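Local atomic coordinates of tryptophanyl-tRNA synthetase (Mycoplasma pneumoniae, PDB entry 2YY5), a protein that probably catalyses the ATP-dependent attachment of tryptophan to tRNA(Trp), working as a homodimeric class I aminoacyl-tRNA synthetase. Residues M194-F197 with K202-K205; S14-L19 with K208-V213; N21-M26 with L252-A257. The protein carries 1 engineered substitution. All coordinates share one frame; numbering follows the deposited sequence.

Contact 1: M194-F197 with K202-K205; sequences MDLF and KMSK. With WSA (5'-O-[(L-tryptophylamino)sulfonyl]adenosine), chain J; SO4 (sulfate ion), chain H.
One water joins Asp195 to the chain at Lys202-Ser204. It donates to Asp195 OD2 at 2.5 Å and to Lys202 O at 2.7 Å, and it accepts from Ser204 N at 2.9 Å. Residues 202-205 belong to the KMSKS loop of class I synthetases, so the water ties this loop to the turn before it. The backbones also meet in a single beta bridge between Met194 and Lys202. Bonds of Met203 with Ile193 and of Asp195 with Lys201 flank it. The other carboxylate oxygen, Asp195 OD1, closes an Asx turn by accepting from Phe197 N, and it also receives Asp198 N. Both oxygens are thus engaged, which should hold the carboxylate in place. Met203 bends at its thioether, and its methyl CE lies 3.4 Å from Met194 O and against Leu196. Residues 202-205 also face the ligands. Met203 O takes the adenine amino group N6 of the tryptophanyl-sulfamoyl adenosine. The Lys202 chain bends at its last two torsions and sets CE 3.3 Å from N7, above the purine plane but outside the ring. NZ then bonds to Ser204 OG at 2.8 Å. The sulfate sits beside the sulfamoyl group, a place consistent with the departing diphosphate. Lys205 holds it twice, through its backbone N to O3 at 2.8 Å and through NZ to O4 at 2.6 Å.

Contact 2: S14-L19 with K208-V213; sequences SGKQHL and KNQNGV. With SO4 (sulfate ion), chain H.
His18 and Val213 meet at a slant: the valine methyl CG1 lies 3.4 Å from His18 CB and reaches on toward the root of the imidazole. His18 belongs to the HIGH-type motif of class I synthetases, which runs from the loop after strand 6-11 into helix 19-26. Residues 208-213 follow the KMSKS loop, so the contact brings the chain just past that loop against the HIGH-type motif. With CG between the backbone N and the carbonyl carbon (chi1 60°), the His18 ring has ND1 near Gly20 N and NE2 at the sulfate. The two nitrogens do different work. ND1 accepts a weak bond from Gly20 N and so caps the start of helix 19-26. NE2 gives a nearly straight bond to sulfate O3 at 3.0 Å (168°), with the oxygen at the ring edge and in its plane. This is the sulfate held by the KMSKS loop.

The second pair is Lys16 and Gln210. Their side chains cross at about a right angle, with Lys16 CE 3.4 Å from Gln210 NE2. This is a touch of the lysine chain on the amide. Gln210 NE2 is hydrogen-bonded to Tyr215 OH, in the chain just past Val213. There the backbone of Gln17 bonds to Leu216 and that of Leu19 to Ile214. Each segment is also folded on itself. Ser14 to Gln17 form a type I turn. In 208-213, Val213 N bonds to Gln210 O at 3.2 Å, and Lys226 NZ binds both Gln210 O and Val213 O.

Contact 3: N21-M26 with L252-A257; sequences NYLGVM and LTILKA. With WSA (5'-O-[(L-tryptophylamino)sulfonyl]adenosine), chain J.
Leu23 packs against Ile254 and Ala257 and joins two helices. Helix 19-26 is the first helix of the Rossmann-type catalytic fold and carries the end of the HIGH-type motif. Helix 246-259 belongs to the mainly helical part of the chain after the KMSKS loop.

The contact between the helices is apolar and small. The CB of Leu23 is directed toward the other helix, and the end of the side chain lies over two residues one turn apart. Its methyl CD2 meets Ile254 CG2 at 4.0 Å, the two side chains crossing at about a right angle. Its branch carbon CG lies 4.0 Å from the methyl CB of Ala257. In Ile254, CG2 is set anti to the backbone N and is the branch that meets Leu23. Ile254 also packs on Leu291 of helix 284-308. Leu23 touches Ile193 as well, so the core reaches the loop that holds the adenine.

Ligand contacts fall on another face of helix 19-26. Gly24 has no side chain, and its CA lies 3.5 Å from the adenine N3 of the tryptophanyl-sulfamoyl adenosine. Val25 adds its two methyls to the ribose, CG1 lying 3.5 Å from O3' and CG2 4.0 Å from C4'. One short helix thus turns Leu23 to the core and Gly24 and Val25 to the nucleoside.

A polar tie joins helix 19-26 to a nearby loop, where Thr190 OG1 bonds to Leu23 O. Backbone bonds shape both helices. In the far helix Ala257 N binds Thr253 O at 3.2 Å. Helix 19-26 widens into a pi-type turn, where Asn21 O accepts Val25 N at 3.1 Å and Met26 N more weakly.

The three contacts lie around one nucleotide site. Along the chain the order is 14-19, 21-26, 194-197, 202-205, 208-213 and 252-257. Contact 1 is therefore nested inside the loops closed by contacts 2 and 3, which cross each other. The centres of contacts 1 and 2 are about 8 Å apart, and Leu196 N and Gly212 O probably bond at 2.8 Å. The centre of contact 3 is about 12 Å from that of contact 1 and about 15 Å from that of contact 2. Helix 19-26 links contacts 2 and 3, since it starts at Leu19. Leu19 CD1 also packs on Ile254 CG2. The HIGH-type motif, the KMSKS loop and helix 246-259 thus pack together beside the adenosine and sulfate.

Contact 1: M194-F197 with K202-K205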
# COMPACT_ATOMS: atom_id res chain seq x y z
N MET B 194 28.44 3.48 -16.18
CA MET B 194 29.06 2.33 -15.53
C MET B 194 29.95 2.67 -14.33
O MET B 194 30.41 3.80 -14.17
CB MET B 194 29.86 1.54 -16.56
CG MET B 194 29.08 1.18 -17.83
SD MET B 194 27.53 0.30 -17.53
CE MET B 194 26.77 0.45 -19.18
N ASP B 195 30.16 1.67 -13.49
CA ASP B 195 30.99 1.79 -12.30
C ASP B 195 32.44 2.00 -12.74
O ASP B 195 32.93 1.28 -13.61
CB ASP B 195 30.83 0.51 -11.47
CG ASP B 195 31.60 0.54 -10.18
OD1 ASP B 195 32.85 0.42 -10.23
OD2 ASP B 195 30.97 0.68 -9.12
N LEU B 196 33.12 2.98 -12.15
CA LEU B 196 34.51 3.28 -12.51
C LEU B 196 35.54 2.21 -12.16
O LEU B 196 36.60 2.15 -12.77
CB LEU B 196 34.95 4.62 -11.89
CG LEU B 196 34.40 5.90 -12.52
CD1 LEU B 196 35.13 7.10 -11.93
CD2 LEU B 196 34.59 5.87 -14.02
N PHE B 197 35.23 1.37 -11.17
CA PHE B 197 36.14 0.29 -10.77
C PHE B 197 35.85 -1.01 -11.52
O PHE B 197 36.76 -1.74 -11.92
CB PHE B 197 36.04 0.05 -9.27
CG PHE B 197 36.70 -1.23 -8.83
CD1 PHE B 197 38.08 -1.38 -8.89
CD2 PHE B 197 35.93 -2.30 -8.38
CE1 PHE B 197 38.68 -2.57 -8.52
CE2 PHE B 197 36.52 -3.50 -8.01
CZ PHE B 197 37.90 -3.63 -8.08
N LYS B 202 26.71 -1.19 -13.54
CA LYS B 202 26.31 0.22 -13.61
C LYS B 202 26.68 0.94 -12.32
O LYS B 202 26.88 0.30 -11.29
CB LYS B 202 24.80 0.37 -13.85
CG LYS B 202 23.95 -0.05 -12.66
CD LYS B 202 22.46 0.12 -12.91
CE LYS B 202 21.92 1.42 -12.34
NZ LYS B 202 22.05 1.49 -10.85
N MET B 203 26.78 2.26 -12.38
CA MET B 203 27.10 3.03 -11.18
C MET B 203 25.89 2.94 -10.26
O MET B 203 24.79 3.32 -10.65
CB MET B 203 27.39 4.49 -11.54
CG MET B 203 28.15 5.22 -10.44
SD MET B 203 28.77 6.85 -10.93
CE MET B 203 30.15 6.39 -11.93
N SER B 204 26.09 2.43 -9.05
CA SER B 204 24.98 2.28 -8.12
C SER B 204 25.22 2.83 -6.73
O SER B 204 26.34 2.76 -6.20
CB SER B 204 24.57 0.81 -7.99
OG SER B 204 23.94 0.34 -9.17
N LYS B 205 24.16 3.36 -6.13
CA LYS B 205 24.25 3.88 -4.78
C LYS B 205 24.58 2.72 -3.84
O LYS B 205 25.22 2.91 -2.81
CB LYS B 205 22.91 4.49 -4.34
CG LYS B 205 22.37 5.59 -5.24
CD LYS B 205 21.34 6.44 -4.48
CE LYS B 205 20.58 7.40 -5.39
NZ LYS B 205 19.44 6.72 -6.07
CD2 WSA J . 10.26 6.52 -10.26
CE3 WSA J . 10.90 6.99 -11.40
CZ3 WSA J . 10.15 7.36 -12.51
CH2 WSA J . 8.76 7.26 -12.47
CZ2 WSA J . 8.12 6.79 -11.33
CE2 WSA J . 8.87 6.42 -10.22
N11 WSA J . 8.54 5.97 -9.02
CD1 WSA J . 9.64 5.78 -8.29
CG WSA J . 10.71 6.11 -9.01
CB WSA J . 12.16 6.05 -8.54
CA WSA J . 12.99 5.07 -9.37
NH3 WSA J . 12.40 3.72 -9.31
C WSA J . 14.41 5.03 -8.82
O WSA J . 14.66 4.41 -7.79
NS WSA J . 15.34 5.70 -9.49
S WSA J . 16.62 6.01 -8.53
O1S WSA J . 16.19 6.84 -7.35
O2S WSA J . 17.21 4.73 -8.02
O5' WSA J . 17.56 6.73 -9.34
C5' WSA J . 17.11 7.90 -10.03
C4' WSA J . 17.29 7.85 -11.55
O4' WSA J . 18.68 7.61 -11.87
C3' WSA J . 16.49 6.74 -12.23
O3' WSA J . 15.98 7.21 -13.48
C2' WSA J . 17.57 5.68 -12.48
O2' WSA J . 17.19 4.87 -13.60
C1' WSA J . 18.71 6.61 -12.90
N9 WSA J . 20.00 5.88 -12.84
C8 WSA J . 20.44 5.20 -11.79
N7 WSA J . 21.66 4.72 -12.05
C5 WSA J . 21.99 5.10 -13.28
C4 WSA J . 20.92 5.83 -13.79
N3 WSA J . 21.01 6.33 -15.03
C2 WSA J . 22.09 6.13 -15.77
N1 WSA J . 23.12 5.44 -15.31
C6 WSA J . 23.11 4.91 -14.08
N6 WSA J . 24.15 4.23 -13.61
S SO4 H . 20.73 3.91 -7.87
O1 SO4 H . 19.96 3.22 -8.92
O2 SO4 H . 20.24 3.47 -6.54
O3 SO4 H . 22.16 3.58 -8.03
O4 SO4 H . 20.53 5.36 -7.99
O HOH W 1 28.49 0.81 -9.15

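Contact 2: S14-L19 with K208-V213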
# COMPACT_ATOMS: atom_id res chain seq x y z
N SER B 14 19.05 10.34 -1.39
CA SER B 14 20.13 9.57 -0.80
C SER B 14 21.44 10.34 -0.84
O SER B 14 21.78 10.97 -1.85
CB SER B 14 20.30 8.25 -1.55
OG SER B 14 21.51 7.61 -1.18
N GLY B 15 22.19 10.29 0.26
CA GLY B 15 23.47 10.97 0.31
C GLY B 15 24.38 10.33 -0.70
O GLY B 15 25.52 10.75 -0.89
N LYS B 16 23.87 9.29 -1.36
CA LYS B 16 24.62 8.55 -2.36
C LYS B 16 24.26 8.97 -3.78
O LYS B 16 24.59 8.25 -4.73
CB LYS B 16 24.38 7.05 -2.21
CG LYS B 16 25.61 6.26 -1.79
CD LYS B 16 25.67 5.99 -0.29
CE LYS B 16 26.81 5.02 0.02
NZ LYS B 16 26.72 4.40 1.37
N GLN B 17 23.58 10.10 -3.92
CA GLN B 17 23.22 10.60 -5.24
C GLN B 17 24.52 10.66 -6.04
O GLN B 17 25.51 11.27 -5.60
CB GLN B 17 22.61 12.00 -5.10
CG GLN B 17 21.38 12.26 -5.95
CD GLN B 17 20.21 11.36 -5.58
OE1 GLN B 17 19.79 10.53 -6.38
NE2 GLN B 17 19.69 11.54 -4.37
N HIS B 18 24.54 10.02 -7.22
CA HIS B 18 25.75 9.97 -8.05
C HIS B 18 25.56 10.43 -9.50
O HIS B 18 24.44 10.74 -9.93
CB HIS B 18 26.30 8.55 -8.05
CG HIS B 18 25.34 7.52 -8.57
ND1 HIS B 18 24.89 7.52 -9.87
CD2 HIS B 18 24.74 6.47 -7.96
CE1 HIS B 18 24.06 6.50 -10.04
NE2 HIS B 18 23.95 5.85 -8.89
N LEU B 19 26.67 10.46 -10.25
CA LEU B 19 26.71 10.87 -11.65
C LEU B 19 25.77 10.06 -12.56
O LEU B 19 25.33 10.55 -13.59
CB LEU B 19 28.13 10.74 -12.20
CG LEU B 19 28.93 11.99 -12.56
CD1 LEU B 19 30.18 11.54 -13.30
CD2 LEU B 19 28.13 12.92 -13.45
N LYS B 208 29.26 -1.54 -2.83
CA LYS B 208 30.08 -1.62 -1.63
C LYS B 208 31.31 -0.73 -1.79
O LYS B 208 31.60 0.13 -0.94
CB LYS B 208 30.50 -3.08 -1.42
CG LYS B 208 31.33 -3.66 -2.58
CD LYS B 208 31.04 -5.14 -2.85
CE LYS B 208 29.96 -5.29 -3.90
NZ LYS B 208 28.74 -4.52 -3.55
N ASN B 209 32.03 -0.95 -2.88
CA ASN B 209 33.23 -0.20 -3.21
C ASN B 209 32.85 1.17 -3.75
O ASN B 209 32.17 1.29 -4.76
CB ASN B 209 34.03 -0.99 -4.25
CG ASN B 209 35.33 -0.33 -4.60
OD1 ASN B 209 36.21 -0.97 -5.18
ND2 ASN B 209 35.48 0.94 -4.27
N GLN B 210 33.30 2.22 -3.06
CA GLN B 210 32.95 3.57 -3.46
C GLN B 210 33.85 4.27 -4.48
O GLN B 210 33.51 5.34 -4.97
CB GLN B 210 32.82 4.44 -2.22
CG GLN B 210 31.75 3.94 -1.27
CD GLN B 210 31.40 4.95 -0.21
OE1 GLN B 210 32.25 5.32 0.61
NE2 GLN B 210 30.15 5.40 -0.21
N ASN B 211 34.99 3.67 -4.81
CA ASN B 211 35.89 4.29 -5.78
C ASN B 211 35.27 4.14 -7.16
O ASN B 211 35.74 4.75 -8.12
CB ASN B 211 37.27 3.63 -5.75
CG ASN B 211 37.95 3.75 -4.39
OD1 ASN B 211 38.19 4.85 -3.89
ND2 ASN B 211 38.26 2.60 -3.80
N GLY B 212 34.23 3.33 -7.25
CA GLY B 212 33.57 3.10 -8.52
C GLY B 212 32.42 4.07 -8.76
O GLY B 212 31.90 4.15 -9.88
N VAL B 213 32.04 4.82 -7.73
CA VAL B 213 30.94 5.77 -7.85
C VAL B 213 31.36 7.22 -7.60
O VAL B 213 32.02 7.52 -6.60
CB VAL B 213 29.81 5.41 -6.85
CG1 VAL B 213 28.71 6.48 -6.89
CG2 VAL B 213 29.24 4.04 -7.18
S SO4 H . 20.73 3.91 -7.87
O1 SO4 H . 19.96 3.22 -8.92
O2 SO4 H . 20.24 3.47 -6.54
O3 SO4 H . 22.16 3.58 -8.03
O4 SO4 H . 20.53 5.36 -7.99

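Contact 3: N21-M26 with L252-A257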
# COMPACT_ATOMS: atom_id res chain seq x y z
N ASN B 21 22.87 9.14 -11.78
CA ASN B 21 21.58 9.80 -11.59
C ASN B 21 21.54 11.12 -12.35
O ASN B 21 20.54 11.42 -13.02
CB ASN B 21 21.33 10.09 -10.11
CG ASN B 21 21.40 8.84 -9.26
OD1 ASN B 21 20.70 7.86 -9.52
ND2 ASN B 21 22.23 8.88 -8.22
N TYR B 22 22.62 11.89 -12.25
CA TYR B 22 22.70 13.18 -12.92
C TYR B 22 22.58 13.01 -14.43
O TYR B 22 21.72 13.60 -15.08
CB TYR B 22 24.03 13.90 -12.60
CG TYR B 22 24.09 15.29 -13.22
CD1 TYR B 22 23.39 16.36 -12.66
CD2 TYR B 22 24.77 15.51 -14.42
CE1 TYR B 22 23.35 17.60 -13.28
CE2 TYR B 22 24.73 16.76 -15.06
CZ TYR B 22 24.02 17.80 -14.48
OH TYR B 22 23.94 19.02 -15.08
N LEU B 23 23.46 12.19 -14.99
CA LEU B 23 23.47 11.95 -16.41
C LEU B 23 22.23 11.17 -16.87
O LEU B 23 21.73 11.38 -17.98
CB LEU B 23 24.76 11.22 -16.80
CG LEU B 23 25.92 12.08 -17.34
CD1 LEU B 23 25.87 13.48 -16.74
CD2 LEU B 23 27.26 11.42 -17.05
N GLY B 24 21.72 10.30 -16.00
CA GLY B 24 20.56 9.51 -16.38
C GLY B 24 19.28 10.29 -16.61
O GLY B 24 18.54 9.98 -17.55
N VAL B 25 19.01 11.28 -15.76
CA VAL B 25 17.77 12.05 -15.87
C VAL B 25 17.89 13.52 -15.50
O VAL B 25 17.33 14.37 -16.19
CB VAL B 25 16.66 11.45 -14.97
CG1 VAL B 25 16.23 10.11 -15.51
CG2 VAL B 25 17.17 11.29 -13.54
N MET B 26 18.59 13.82 -14.42
CA MET B 26 18.75 15.20 -13.97
C MET B 26 19.17 16.19 -15.05
O MET B 26 18.51 17.20 -15.26
CB MET B 26 19.74 15.27 -12.81
CG MET B 26 19.17 14.72 -11.52
SD MET B 26 20.27 14.85 -10.11
CE MET B 26 19.39 13.76 -8.96
N LEU B 252 34.56 7.74 -21.72
CA LEU B 252 34.43 8.51 -22.95
C LEU B 252 33.02 9.08 -23.14
O LEU B 252 32.87 10.25 -23.49
CB LEU B 252 34.82 7.63 -24.14
CG LEU B 252 35.31 8.29 -25.43
CD1 LEU B 252 36.41 9.31 -25.14
CD2 LEU B 252 35.81 7.19 -26.36
N THR B 253 31.98 8.28 -22.90
CA THR B 253 30.63 8.79 -23.07
C THR B 253 30.25 9.77 -21.94
O THR B 253 29.42 10.66 -22.14
CB THR B 253 29.55 7.64 -23.23
OG1 THR B 253 28.56 7.74 -22.21
CG2 THR B 253 30.19 6.27 -23.19
N ILE B 254 30.88 9.62 -20.77
CA ILE B 254 30.61 10.52 -19.64
C ILE B 254 31.17 11.88 -19.99
O ILE B 254 30.51 12.91 -19.79
CB ILE B 254 31.31 10.07 -18.33
CG1 ILE B 254 30.67 8.79 -17.79
CG2 ILE B 254 31.22 11.18 -17.28
CD1 ILE B 254 31.47 8.13 -16.69
N LEU B 255 32.40 11.86 -20.51
CA LEU B 255 33.11 13.07 -20.93
C LEU B 255 32.28 13.82 -21.97
O LEU B 255 32.13 15.04 -21.89
CB LEU B 255 34.48 12.70 -21.53
CG LEU B 255 35.67 13.67 -21.42
CD1 LEU B 255 36.54 13.52 -22.66
CD2 LEU B 255 35.20 15.11 -21.31
N LYS B 256 31.74 13.10 -22.96
CA LYS B 256 30.93 13.72 -24.00
C LYS B 256 29.70 14.45 -23.43
O LYS B 256 29.36 15.55 -23.87
CB LYS B 256 30.48 12.69 -25.05
CG LYS B 256 29.73 13.33 -26.23
CD LYS B 256 29.56 12.41 -27.44
CE LYS B 256 28.43 11.41 -27.26
NZ LYS B 256 28.19 10.60 -28.49
N ALA B 257 29.05 13.81 -22.46
CA ALA B 257 27.86 14.37 -21.84
C ALA B 257 28.18 15.60 -20.98
O ALA B 257 27.38 16.53 -20.89
CB ALA B 257 27.17 13.30 -20.98
CD2 WSA J . 10.26 6.52 -10.26
CE3 WSA J . 10.90 6.99 -11.40
CZ3 WSA J . 10.15 7.36 -12.51
CH2 WSA J . 8.76 7.26 -12.47
CZ2 WSA J . 8.12 6.79 -11.33
CE2 WSA J . 8.87 6.42 -10.22
N11 WSA J . 8.54 5.97 -9.02
CD1 WSA J . 9.64 5.78 -8.29
CG WSA J . 10.71 6.11 -9.01
CB WSA J . 12.16 6.05 -8.54
CA WSA J . 12.99 5.07 -9.37
NH3 WSA J . 12.40 3.72 -9.31
C WSA J . 14.41 5.03 -8.82
O WSA J . 14.66 4.41 -7.79
NS WSA J . 15.34 5.70 -9.49
S WSA J . 16.62 6.01 -8.53
O1S WSA J . 16.19 6.84 -7.35
O2S WSA J . 17.21 4.73 -8.02
O5' WSA J . 17.56 6.73 -9.34
C5' WSA J . 17.11 7.90 -10.03
C4' WSA J . 17.29 7.85 -11.55
O4' WSA J . 18.68 7.61 -11.87
C3' WSA J . 16.49 6.74 -12.23
O3' WSA J . 15.98 7.21 -13.48
C2' WSA J . 17.57 5.68 -12.48
O2' WSA J . 17.19 4.87 -13.60
C1' WSA J . 18.71 6.61 -12.90
N9 WSA J . 20.00 5.88 -12.84
C8 WSA J . 20.44 5.20 -11.79
N7 WSA J . 21.66 4.72 -12.05
C5 WSA J . 21.99 5.10 -13.28
C4 WSA J . 20.92 5.83 -13.79
N3 WSA J . 21.01 6.33 -15.03
C2 WSA J . 22.09 6.13 -15.77
N1 WSA J . 23.12 5.44 -15.31
C6 WSA J . 23.11 4.91 -14.08
N6 WSA J . 24.15 4.23 -13.61